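Local atomic coordinates of phosphotriesterase, putative (Deinococcus radiodurans, PDB entry 4J35), a protein that probably hydrolyses lactones with the help of two divalent metal ions and is here engineered for organophosphate hydrolysis. Residues Gly27-Ala32 with Pro69-Arg74. The protein carries 7 engineered substitutions. Numbering follows the deposited sequence.
Engineered in segment 27-32: Leu28 (natural residue Tyr). Engineered in segment 69-74: Asn71 (natural residue Asp).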
# COMPACT_ATOMS: atom_id res chain seq x y z
N GLY A 27 -4.55 11.56 5.39
CA GLY A 27 -4.48 12.36 6.61
C GLY A 27 -4.04 11.50 7.77
O GLY A 27 -4.58 10.43 7.97
N LEU A 28 -3.05 11.97 8.53
CA LEU A 28 -2.67 11.33 9.77
C LEU A 28 -3.79 11.47 10.78
O LEU A 28 -4.41 12.53 10.87
CB LEU A 28 -1.40 11.96 10.32
CG LEU A 28 -0.16 11.70 9.46
CD1 LEU A 28 0.94 12.71 9.81
CD2 LEU A 28 0.32 10.23 9.58
N PRO A 29 -4.04 10.42 11.55
CA PRO A 29 -5.14 10.45 12.51
C PRO A 29 -5.08 11.70 13.35
O PRO A 29 -4.04 11.98 13.94
CB PRO A 29 -4.87 9.21 13.36
CG PRO A 29 -4.32 8.23 12.35
CD PRO A 29 -3.42 9.08 11.48
N GLY A 30 -6.18 12.45 13.37
CA GLY A 30 -6.23 13.73 14.06
C GLY A 30 -6.51 14.88 13.11
O GLY A 30 -6.99 15.93 13.52
N TYR A 31 -6.21 14.67 11.82
CA TYR A 31 -6.38 15.72 10.82
C TYR A 31 -7.82 16.26 10.85
O TYR A 31 -8.04 17.45 10.61
CB TYR A 31 -6.05 15.20 9.40
CG TYR A 31 -7.14 14.33 8.83
CD1 TYR A 31 -7.15 12.95 9.05
CD2 TYR A 31 -8.18 14.89 8.11
CE1 TYR A 31 -8.20 12.16 8.58
CE2 TYR A 31 -9.22 14.10 7.60
CZ TYR A 31 -9.22 12.75 7.84
OH TYR A 31 -10.26 11.98 7.37
N ALA A 32 -8.79 15.38 11.10
CA ALA A 32 -10.19 15.80 11.09
C ALA A 32 -10.49 16.78 12.22
O ALA A 32 -11.40 17.60 12.13
CB ALA A 32 -11.15 14.56 11.17
N PRO A 69 -5.61 3.45 5.03
CA PRO A 69 -6.47 2.78 6.01
C PRO A 69 -7.74 3.58 6.34
O PRO A 69 -7.82 4.79 6.05
CB PRO A 69 -5.57 2.70 7.26
CG PRO A 69 -4.19 2.89 6.76
CD PRO A 69 -4.30 3.79 5.58
N ASN A 70 -8.72 2.87 6.93
CA ASN A 70 -10.01 3.44 7.28
C ASN A 70 -9.88 4.69 8.14
O ASN A 70 -10.72 5.57 8.03
CB ASN A 70 -10.92 2.44 8.01
CG ASN A 70 -11.28 1.22 7.17
OD1 ASN A 70 -10.68 0.96 6.12
ND2 ASN A 70 -12.25 0.44 7.64
N ASN A 71 -8.85 4.76 8.99
CA ASN A 71 -8.73 5.87 9.93
C ASN A 71 -7.71 6.93 9.49
O ASN A 71 -7.31 7.77 10.29
CB ASN A 71 -8.40 5.34 11.35
CG ASN A 71 -7.13 4.45 11.39
OD1 ASN A 71 -6.74 3.85 10.39
ND2 ASN A 71 -6.53 4.34 12.56
N CYS A 72 -7.29 6.88 8.22
CA CYS A 72 -6.32 7.84 7.72
C CYS A 72 -6.89 8.58 6.54
O CYS A 72 -6.16 8.92 5.61
CB CYS A 72 -5.02 7.17 7.30
SG CYS A 72 -4.18 6.30 8.67
N GLY A 73 -8.19 8.83 6.55
CA GLY A 73 -8.75 9.71 5.54
C GLY A 73 -9.27 9.06 4.29
O GLY A 73 -9.60 9.75 3.33
N ARG A 74 -9.35 7.73 4.30
CA ARG A 74 -9.85 6.97 3.15
C ARG A 74 -11.21 7.47 2.70
O ARG A 74 -12.12 7.70 3.53
CB ARG A 74 -10.03 5.48 3.55
CG ARG A 74 -10.67 4.61 2.45
CD ARG A 74 -11.02 3.20 2.96
NE ARG A 74 -12.13 3.25 3.89
CZ ARG A 74 -12.85 2.19 4.28
NH1 ARG A 74 -12.59 0.97 3.78
NH2 ARG A 74 -13.80 2.36 5.17
O HOH W 1 -10.19 8.72 8.36
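With chi1 at 76°, Tyr31 holds its ring between its own backbone N and carbonyl carbon, which sends the phenol across to Gly73, while Cys72, its SG anti to the carbonyl carbon (chi1 -61°), lays SG against the ring of Pro29. Tyr31 OH comes to 3.3 Å from Gly73 CA, and the ring lies obliquely against this glycine and the carbonyl carbon of Cys72. The oxygen of a water in the plane of the phenol, at its edge, accepts from Gly73 N at 2.7 Å; the water donates to Asn70 O and bonds weakly to Tyr31 OH. One direct hydrogen bond joins the backbones: Gly27 N reaches Cys72 O at 3.1 Å, nearly straight at 173° but from above the carbonyl plane. Farther along, Pro29 CD packs 4.0 Å from Cys72 SG, and Pro29 CG sits 3.7 Å from Asn71 O. Each partner contains a beta turn, type II from Leu28 to Tyr31 and type I from Pro69 to Cys72. The engineered Asn71 uses OD1 to bind Phe97 N. Such packing joins the loops after strands 17-26 and 61-66, neighbours in the TIM barrel of the phosphotriesterase family, with the side chain of Cys72 about 8 Å from a cobalt ion.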